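Long-range contacts in cycloserine biosynthesis protein DcsG (PDB 6JIL), which catalyses the magnesium- and ATP-dependent cyclisation of O-ureido-D-serine to the antibiotic D-cycloserine: residues A[52-57]-A[275-280]; A[115-120]-A[161-166]; A[188-193]-A[252-257]. One frame throughout, in Å; residues are numbered along the deposited sequence.

Overall arrangement
Contacts 1 and 3 belong to one neighbourhood, their centres 11 Å apart. They touch directly: Ser276 O lies 2.7 Å from Arg254 NH1 and Leu277 O 2.8 Å from Thr190 OG1, both probable hydrogen bonds. The neighbourhood lies beside the catalytic centre, for Arg254 is an inferred active-site residue and Asp256 comes within about 4 Å of a magnesium ion, side chain to metal. Contact 2 stands apart, about 31 Å from contact 1 and 32 Å from contact 3 between centres, across the middle of the chain. It packs helices against the antiparallel sheet that contributes Lys137 and Gln175 to ATP binding; the side chain of its Val162 is about 13 Å from the bound ADP.

Contact 1 of 3, residues A[52-57]-A[275-280]; sequences VFRSPW and PSLNLT
A single backbone oxygen, Pro275 O, is gripped by both terminal nitrogens of Arg54, an end-on fork closing on one atom. The NH2 bond measures 2.9 Å from Arg54 NH2 to Pro275 O, and the NH1 bond is 3.1 Å from Arg54 NH1 to the same oxygen. Sharing one acceptor bends both, with N-H...O angles of 143° and 137°. Even so, both donors lie in the carbonyl plane, and the oxygen lies close to the guanidinium plane, an alignment that limits rotation of the group. The arginine starts out pointing away from the partner segment; bends at chi2 and chi3 swing its end back to the proline. Over one guanidinium face sits a methyl group, Leu277 CD1, 3.7 Å from Arg54 NH1, the two side chains crossing at about a right angle. A buried cation is thus met by a carbonyl dipole at its edge and by hydrocarbon on a face.

Trp57 adds a looser touch, its CZ2 reaching Ser276 CA obliquely at 4.2 Å, while its indole NE1 is bonded to Glu274 O just ahead of the segment. Ser276 OG in turn bonds to Arg220, an inferred active-site residue, which places this junction at the margin of the catalytic pocket. In the fold, the contact joins strand 50-55, in the parallel sheet beside strand 4-8, to the loop between strand 265-271 and helix 285-296. Phe289 of that last helix packs on both Arg54 and Leu277, and Met19 and Leu22 of helix 19-28 also pack against the arginine.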
loop_
_atom_site.group_PDB
_atom_site.type_symbol
_atom_site.label_atom_id
_atom_site.label_comp_id
_atom_site.label_asym_id
_atom_site.label_seq_id
_atom_site.Cartn_x
_atom_site.Cartn_y
_atom_site.Cartn_z
ATOM N N VAL A 52 -5.494 4.930 14.590
ATOM C CA VAL A 52 -4.503 4.711 13.543
ATOM C C VAL A 52 -4.713 3.312 12.971
ATOM O O VAL A 52 -4.821 2.327 13.712
ATOM C CB VAL A 52 -3.048 4.810 14.061
ATOM C CG1 VAL A 52 -2.085 4.282 13.006
ATOM C CG2 VAL A 52 -2.707 6.251 14.371
ATOM N N PHE A 53 -4.785 3.233 11.648
ATOM C CA PHE A 53 -4.979 1.954 10.980
ATOM C C PHE A 53 -3.614 1.329 10.723
ATOM O O PHE A 53 -2.840 1.797 9.886
ATOM C CB PHE A 53 -5.738 2.165 9.676
ATOM C CG PHE A 53 -7.047 2.862 9.856
ATOM C CD1 PHE A 53 -7.267 4.114 9.305
ATOM C CD2 PHE A 53 -8.073 2.260 10.564
ATOM C CE1 PHE A 53 -8.498 4.753 9.456
ATOM C CE2 PHE A 53 -9.299 2.892 10.715
ATOM C CZ PHE A 53 -9.507 4.145 10.155
ATOM N N ARG A 54 -3.324 0.268 11.461
ATOM C CA ARG A 54 -2.045 -0.395 11.343
ATOM C C ARG A 54 -2.058 -1.633 10.467
ATOM O O ARG A 54 -1.380 -1.670 9.440
ATOM C CB ARG A 54 -1.518 -0.747 12.737
ATOM C CG ARG A 54 -1.081 0.472 13.544
ATOM C CD ARG A 54 -0.034 1.235 12.763
ATOM N NE ARG A 54 0.944 0.287 12.254
ATOM C CZ ARG A 54 1.442 0.304 11.024
ATOM N NH1 ARG A 54 1.068 1.239 10.159
ATOM N NH2 ARG A 54 2.275 -0.660 10.643
ATOM N N SER A 55 -2.840 -2.636 10.854
ATOM C CA SER A 55 -2.871 -3.873 10.095
ATOM C C SER A 55 -4.213 -4.595 9.974
ATOM O O SER A 55 -4.294 -5.794 10.238
ATOM C CB SER A 55 -1.842 -4.835 10.679
ATOM O OG SER A 55 -2.062 -4.999 12.069
ATOM N N PRO A 56 -5.277 -3.881 9.567
ATOM C CA PRO A 56 -6.590 -4.508 9.414
ATOM C C PRO A 56 -6.528 -5.067 7.996
ATOM O O PRO A 56 -7.388 -4.798 7.157
ATOM C CB PRO A 56 -7.521 -3.322 9.514
ATOM C CG PRO A 56 -6.769 -2.295 8.728
ATOM C CD PRO A 56 -5.342 -2.454 9.204
ATOM N N TRP A 57 -5.495 -5.855 7.737
ATOM C CA TRP A 57 -5.261 -6.352 6.394
ATOM C C TRP A 57 -6.265 -7.266 5.717
ATOM O O TRP A 57 -6.126 -7.545 4.522
ATOM C CB TRP A 57 -3.847 -6.926 6.309
ATOM C CG TRP A 57 -2.808 -5.862 6.601
ATOM C CD1 TRP A 57 -2.895 -4.525 6.305
ATOM C CD2 TRP A 57 -1.540 -6.044 7.236
ATOM N NE1 TRP A 57 -1.765 -3.868 6.722
ATOM C CE2 TRP A 57 -0.914 -4.776 7.295
ATOM C CE3 TRP A 57 -0.868 -7.154 7.760
ATOM C CZ2 TRP A 57 0.348 -4.591 7.859
ATOM C CZ3 TRP A 57 0.392 -6.969 8.325
ATOM C CH2 TRP A 57 0.985 -5.696 8.368
ATOM N N PRO A 275 0.047 0.898 6.112
ATOM C CA PRO A 275 1.253 0.268 5.576
ATOM C C PRO A 275 2.094 -0.555 6.526
ATOM O O PRO A 275 2.171 -0.284 7.730
ATOM C CB PRO A 275 2.054 1.457 5.097
ATOM C CG PRO A 275 1.799 2.441 6.219
ATOM C CD PRO A 275 0.296 2.330 6.381
ATOM N N SER A 276 2.723 -1.576 5.969
ATOM C CA SER A 276 3.669 -2.352 6.736
ATOM C C SER A 276 4.810 -1.343 6.613
ATOM O O SER A 276 5.100 -0.860 5.510
ATOM C CB SER A 276 4.023 -3.645 6.013
ATOM O OG SER A 276 5.298 -4.121 6.414
ATOM N N LEU A 277 5.437 -0.997 7.726
ATOM C CA LEU A 277 6.508 -0.001 7.700
ATOM C C LEU A 277 7.935 -0.538 7.817
ATOM O O LEU A 277 8.885 0.201 7.578
ATOM C CB LEU A 277 6.241 1.033 8.795
ATOM C CG LEU A 277 4.945 1.823 8.587
ATOM C CD1 LEU A 277 4.504 2.476 9.886
ATOM C CD2 LEU A 277 5.165 2.875 7.510
ATOM N N ASN A 278 8.083 -1.810 8.181
ATOM C CA ASN A 278 9.400 -2.438 8.337
ATOM C C ASN A 278 10.206 -1.788 9.459
ATOM O O ASN A 278 11.425 -1.618 9.351
ATOM C CB ASN A 278 10.198 -2.361 7.026
ATOM C CG ASN A 278 9.523 -3.100 5.888
ATOM O OD1 ASN A 278 9.161 -4.261 6.025
ATOM N ND2 ASN A 278 9.353 -2.427 4.760
ATOM N N LEU A 279 9.520 -1.435 10.542
ATOM C CA LEU A 279 10.160 -0.795 11.686
ATOM C C LEU A 279 11.335 -1.586 12.250
ATOM O O LEU A 279 12.339 -1.002 12.658
ATOM C CB LEU A 279 9.134 -0.566 12.800
ATOM C CG LEU A 279 7.920 0.303 12.456
ATOM C CD1 LEU A 279 7.030 0.454 13.688
ATOM C CD2 LEU A 279 8.386 1.664 11.953
ATOM N N THR A 280 11.215 -2.908 12.266
ATOM C CA THR A 280 12.260 -3.761 12.815
ATOM C C THR A 280 13.514 -3.876 11.950
ATOM O O THR A 280 14.469 -4.564 12.321
ATOM C CB THR A 280 11.707 -5.175 13.131
ATOM O OG1 THR A 280 11.300 -5.823 11.920
ATOM C CG2 THR A 280 10.496 -5.069 14.056
#

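Contact 2 of 3, residues A[115-120]-A[161-166]; sequences SDALAA and HVARLL
Ala117 and Leu166 meet where two helices pack side by side on one antiparallel sheet of the ATP-grasp fold. Ala117, in the first turn of helix 117-127, has more of its surface buried here than any other residue of the pair of segments. Its methyl group points at helix 155-167 and meets Val162 and Ala163, and more loosely Leu166 a turn later. Ala117 CB is 3.9 Å from Ala163 CB, methyl against methyl, and 4.0 Å from Val162 CG1. With a methyl group on each side at the closest point, the backbones come near, Ala117 CA to Ala163 CA being 5.4 Å.

Leu166, one turn after Val162 on helix 155-167, reaches across with a single branch. Its CG stands anti to the carbonyl carbon (chi1 -59°) and the chain then runs out extended (chi2 178°), which carries CD1 over to the start of the neighbouring helix. There Leu166 CD1 comes 3.9 Å from Ser115 O, a van der Waals approach of a methyl group to a carbonyl oxygen, and only loosely near Ala117 CB. Val162 is the buried member of the set: CG1, anti to the backbone N, turns to Ala117, and the side chain also packs on Val136, Val172 and Leu174 of the sheet beneath. Leu166 and Ala120 both rest on Val111 of the edge strand 109-111, so the two helices share a floor as well as a flank.

The side chains that meet here are all apolar, while the helix start beside them is held by polar means. Asp116 occupies the N-cap position of helix 117-127, and its OD1 accepts from Ala119 N at 3.0 Å, the donor arriving from above the carboxylate plane in a nearly straight bond of 168°.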
loop_
_atom_site.group_PDB
_atom_site.type_symbol
_atom_site.label_atom_id
_atom_site.label_comp_id
_atom_site.label_asym_id
_atom_site.label_seq_id
_atom_site.Cartn_x
_atom_site.Cartn_y
_atom_site.Cartn_z
ATOM N N SER A 115 -16.916 -3.270 -17.700
ATOM C CA SER A 115 -16.121 -3.338 -18.924
ATOM C C SER A 115 -16.074 -4.759 -19.459
ATOM O O SER A 115 -16.333 -5.724 -18.735
ATOM C CB SER A 115 -14.683 -2.882 -18.668
ATOM O OG SER A 115 -14.617 -1.531 -18.249
ATOM N N ASP A 116 -15.736 -4.873 -20.735
ATOM C CA ASP A 116 -15.603 -6.167 -21.388
ATOM C C ASP A 116 -14.208 -6.643 -20.985
ATOM O O ASP A 116 -13.206 -6.081 -21.422
ATOM C CB ASP A 116 -15.692 -5.978 -22.905
ATOM C CG ASP A 116 -15.639 -7.281 -23.664
ATOM O OD1 ASP A 116 -14.721 -8.091 -23.413
ATOM O OD2 ASP A 116 -16.515 -7.491 -24.530
ATOM N N ALA A 117 -14.138 -7.669 -20.147
ATOM C CA ALA A 117 -12.849 -8.169 -19.677
ATOM C C ALA A 117 -11.836 -8.504 -20.775
ATOM O O ALA A 117 -10.716 -7.973 -20.772
ATOM C CB ALA A 117 -13.054 -9.386 -18.773
ATOM N N LEU A 118 -12.216 -9.371 -21.713
ATOM C CA LEU A 118 -11.294 -9.765 -22.773
ATOM C C LEU A 118 -10.891 -8.638 -23.717
ATOM O O LEU A 118 -9.741 -8.575 -24.142
ATOM C CB LEU A 118 -11.854 -10.939 -23.581
ATOM C CG LEU A 118 -10.894 -11.470 -24.655
ATOM C CD1 LEU A 118 -9.523 -11.715 -24.039
ATOM C CD2 LEU A 118 -11.434 -12.752 -25.252
ATOM N N ALA A 119 -11.825 -7.755 -24.054
ATOM C CA ALA A 119 -11.493 -6.644 -24.938
ATOM C C ALA A 119 -10.473 -5.766 -24.226
ATOM O O ALA A 119 -9.481 -5.352 -24.821
ATOM C CB ALA A 119 -12.737 -5.833 -25.275
ATOM N N ALA A 120 -10.724 -5.491 -22.947
ATOM C CA ALA A 120 -9.830 -4.664 -22.144
ATOM C C ALA A 120 -8.402 -5.203 -22.163
ATOM O O ALA A 120 -7.450 -4.433 -22.304
ATOM C CB ALA A 120 -10.328 -4.592 -20.707
ATOM N N HIS A 161 -9.390 -13.856 -15.255
ATOM C CA HIS A 161 -8.938 -13.419 -13.940
ATOM C C HIS A 161 -9.535 -12.029 -13.741
ATOM O O HIS A 161 -10.069 -11.712 -12.679
ATOM C CB HIS A 161 -7.405 -13.358 -13.899
ATOM C CG HIS A 161 -6.846 -12.880 -12.594
ATOM N ND1 HIS A 161 -5.498 -12.670 -12.397
ATOM C CD2 HIS A 161 -7.449 -12.560 -11.424
ATOM C CE1 HIS A 161 -5.295 -12.242 -11.163
ATOM N NE2 HIS A 161 -6.464 -12.167 -10.552
ATOM N N VAL A 162 -9.462 -11.215 -14.790
ATOM C CA VAL A 162 -9.989 -9.860 -14.751
ATOM C C VAL A 162 -11.488 -9.874 -14.481
ATOM O O VAL A 162 -11.978 -9.142 -13.618
ATOM C CB VAL A 162 -9.710 -9.108 -16.085
ATOM C CG1 VAL A 162 -10.484 -7.794 -16.129
ATOM C CG2 VAL A 162 -8.218 -8.829 -16.211
ATOM N N ALA A 163 -12.210 -10.717 -15.213
ATOM C CA ALA A 163 -13.652 -10.806 -15.059
ATOM C C ALA A 163 -14.034 -11.141 -13.626
ATOM O O ALA A 163 -14.952 -10.542 -13.067
ATOM C CB ALA A 163 -14.223 -11.853 -16.015
ATOM N N ARG A 164 -13.321 -12.096 -13.039
ATOM C CA ARG A 164 -13.572 -12.534 -11.669
ATOM C C ARG A 164 -13.503 -11.359 -10.697
ATOM O O ARG A 164 -14.270 -11.293 -9.738
ATOM C CB ARG A 164 -12.550 -13.619 -11.275
ATOM C CG ARG A 164 -12.637 -14.090 -9.824
ATOM C CD ARG A 164 -11.765 -15.334 -9.566
ATOM N NE ARG A 164 -10.323 -15.080 -9.625
ATOM C CZ ARG A 164 -9.615 -14.528 -8.641
ATOM N NH1 ARG A 164 -10.211 -14.171 -7.509
ATOM N NH2 ARG A 164 -8.310 -14.329 -8.789
ATOM N N LEU A 165 -12.582 -10.434 -10.953
ATOM C CA LEU A 165 -12.402 -9.268 -10.095
ATOM C C LEU A 165 -13.482 -8.215 -10.302
ATOM O O LEU A 165 -13.949 -7.591 -9.351
ATOM C CB LEU A 165 -11.023 -8.641 -10.336
ATOM C CG LEU A 165 -9.850 -9.514 -9.892
ATOM C CD1 LEU A 165 -8.536 -8.773 -10.093
ATOM C CD2 LEU A 165 -10.035 -9.872 -8.432
ATOM N N LEU A 166 -13.868 -8.014 -11.552
ATOM C CA LEU A 166 -14.904 -7.044 -11.864
ATOM C C LEU A 166 -16.217 -7.512 -11.245
ATOM O O LEU A 166 -16.994 -6.709 -10.725
ATOM C CB LEU A 166 -15.057 -6.907 -13.381
ATOM C CG LEU A 166 -13.800 -6.462 -14.135
ATOM C CD1 LEU A 166 -14.086 -6.422 -15.628
ATOM C CD2 LEU A 166 -13.350 -5.089 -13.632
#

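Contact 3 of 3, residues A[188-193]-A[252-257]; sequences DLTFFD and CGRVDL
Arg254 sends CG anti to the backbone N (chi1 -162°), runs on extended, and then bends at chi3 (76°), which turns the guanidinium along its own strand toward Asp256 and to Asp188 across the pair. Asp256, with CG anti to its carbonyl carbon, puts its carboxylate beside the guanidinium, and Arg254 NH2 bonds the syn lone pair of Asp256 OD2 at 2.9 Å. Asp188 pairs with the same arginine from the adjacent strand, but weakly: Arg254 NE to Asp188 OD2 is 3.4 Å.

The frame beneath is an antiparallel ladder between the neighbouring strands 186-192 and 252-259. Leu189 and Val255 form a hydrogen-bonded pair, with both N-to-O distances, Leu189 N to Val255 O and Val255 N to Leu189 O, at 3.0 Å. Phe191 and Gly253 form the next; here Phe191 N to Gly253 O is 2.9 Å, whereas the return bond is weak. The non-hydrogen-bonded pairs Asp188-Asp256 and Thr190-Arg254 put their side chains on the face that carries the guanidinium. On the other face, Leu189 CD1 packs 3.8 Å from Leu257 CD2, and helix 227-244 covers Leu189, Phe191 and Leu257. Near the far end of the ladder, Phe192 CE2 lies obliquely 3.5 Å from Cys252 CB.

Arg254 NH1 forms a salt bridge with Glu271, a magnesium ligand, besides its bond to Ser276 O. With Asp256 touching Glu269, an acid that binds both magnesium ions, the salt-bridge network of Asp188, Arg254 and Asp256 is consistent with a strand pair that holds an inferred catalytic arginine beside the metal centre.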
loop_
_atom_site.group_PDB
_atom_site.type_symbol
_atom_site.label_atom_id
_atom_site.label_comp_id
_atom_site.label_asym_id
_atom_site.label_seq_id
_atom_site.Cartn_x
_atom_site.Cartn_y
_atom_site.Cartn_z
ATOM N N ASP A 188 11.415 -0.708 -0.881
ATOM C CA ASP A 188 10.322 -0.082 -0.144
ATOM C C ASP A 188 10.848 0.937 0.868
ATOM O O ASP A 188 11.483 0.564 1.858
ATOM C CB ASP A 188 9.501 -1.159 0.577
ATOM C CG ASP A 188 8.796 -2.115 -0.393
ATOM O OD1 ASP A 188 9.094 -2.077 -1.608
ATOM O OD2 ASP A 188 7.946 -2.909 0.066
ATOM N N LEU A 189 10.575 2.221 0.621
ATOM C CA LEU A 189 11.036 3.293 1.499
ATOM C C LEU A 189 9.961 3.759 2.477
ATOM O O LEU A 189 8.807 3.964 2.106
ATOM C CB LEU A 189 11.513 4.496 0.676
ATOM C CG LEU A 189 12.724 4.369 -0.258
ATOM C CD1 LEU A 189 12.384 3.483 -1.448
ATOM C CD2 LEU A 189 13.133 5.763 -0.739
ATOM N N THR A 190 10.353 3.940 3.732
ATOM C CA THR A 190 9.430 4.385 4.761
ATOM C C THR A 190 9.723 5.828 5.150
ATOM O O THR A 190 10.874 6.199 5.379
ATOM C CB THR A 190 9.535 3.493 5.990
ATOM O OG1 THR A 190 9.058 2.187 5.654
ATOM C CG2 THR A 190 8.721 4.051 7.132
ATOM N N PHE A 191 8.671 6.639 5.213
ATOM C CA PHE A 191 8.795 8.047 5.566
ATOM C C PHE A 191 7.938 8.410 6.765
ATOM O O PHE A 191 6.868 7.835 6.977
ATOM C CB PHE A 191 8.365 8.939 4.403
ATOM C CG PHE A 191 9.370 9.041 3.298
ATOM C CD1 PHE A 191 9.676 7.942 2.510
ATOM C CD2 PHE A 191 9.973 10.265 3.008
ATOM C CE1 PHE A 191 10.564 8.061 1.441
ATOM C CE2 PHE A 191 10.863 10.394 1.942
ATOM C CZ PHE A 191 11.157 9.291 1.157
ATOM N N PHE A 192 8.415 9.380 7.538
ATOM C CA PHE A 192 7.689 9.868 8.701
ATOM C C PHE A 192 7.655 11.387 8.638
ATOM O O PHE A 192 8.693 12.042 8.679
ATOM C CB PHE A 192 8.356 9.374 9.979
ATOM C CG PHE A 192 8.235 7.886 10.173
ATOM C CD1 PHE A 192 9.365 7.084 10.272
ATOM C CD2 PHE A 192 6.984 7.287 10.241
ATOM C CE1 PHE A 192 9.253 5.711 10.437
ATOM C CE2 PHE A 192 6.862 5.911 10.405
ATOM C CZ PHE A 192 8.001 5.122 10.505
ATOM N N ASP A 193 6.449 11.932 8.505
ATOM C CA ASP A 193 6.244 13.375 8.397
ATOM C C ASP A 193 7.030 14.011 7.252
ATOM O O ASP A 193 7.591 15.097 7.397
ATOM C CB ASP A 193 6.591 14.079 9.710
ATOM C CG ASP A 193 5.405 14.170 10.644
ATOM O OD1 ASP A 193 4.279 13.899 10.176
ATOM O OD2 ASP A 193 5.585 14.517 11.834
ATOM N N CYS A 252 3.002 8.816 8.269
ATOM C CA CYS A 252 3.853 7.736 7.805
ATOM C C CYS A 252 3.370 7.284 6.444
ATOM O O CYS A 252 2.223 7.533 6.066
ATOM C CB CYS A 252 3.808 6.552 8.775
ATOM S SG CYS A 252 2.268 5.620 8.724
ATOM N N GLY A 253 4.254 6.621 5.710
ATOM C CA GLY A 253 3.897 6.132 4.398
ATOM C C GLY A 253 5.026 5.287 3.869
ATOM O O GLY A 253 6.154 5.392 4.333
ATOM N N ARG A 254 4.719 4.429 2.911
ATOM C CA ARG A 254 5.730 3.588 2.312
ATOM C C ARG A 254 5.542 3.708 0.812
ATOM O O ARG A 254 4.419 3.616 0.311
ATOM C CB ARG A 254 5.559 2.128 2.742
ATOM C CG ARG A 254 6.818 1.289 2.514
ATOM C CD ARG A 254 6.617 -0.203 2.815
ATOM N NE ARG A 254 5.870 -0.876 1.762
ATOM C CZ ARG A 254 4.629 -1.335 1.897
ATOM N NH1 ARG A 254 3.989 -1.199 3.051
ATOM N NH2 ARG A 254 4.023 -1.920 0.872
ATOM N N VAL A 255 6.640 3.929 0.102
ATOM C CA VAL A 255 6.602 4.055 -1.341
ATOM C C VAL A 255 7.458 2.939 -1.901
ATOM O O VAL A 255 8.652 2.873 -1.612
ATOM C CB VAL A 255 7.171 5.407 -1.785
ATOM C CG1 VAL A 255 7.051 5.556 -3.289
ATOM C CG2 VAL A 255 6.434 6.530 -1.075
ATOM N N ASP A 256 6.849 2.053 -2.687
ATOM C CA ASP A 256 7.585 0.937 -3.270
ATOM C C ASP A 256 8.040 1.263 -4.694
ATOM O O ASP A 256 7.236 1.633 -5.558
ATOM C CB ASP A 256 6.728 -0.330 -3.237
ATOM C CG ASP A 256 6.182 -0.624 -1.838
ATOM O OD1 ASP A 256 6.892 -0.362 -0.836
ATOM O OD2 ASP A 256 5.042 -1.125 -1.738
ATOM N N LEU A 257 9.344 1.121 -4.922
ATOM C CA LEU A 257 9.960 1.428 -6.210
ATOM C C LEU A 257 10.539 0.239 -6.945
ATOM O O LEU A 257 11.025 -0.703 -6.329
ATOM C CB LEU A 257 11.089 2.438 -6.008
ATOM C CG LEU A 257 10.776 3.924 -5.856
ATOM C CD1 LEU A 257 9.454 4.125 -5.163
ATOM C CD2 LEU A 257 11.923 4.583 -5.098
#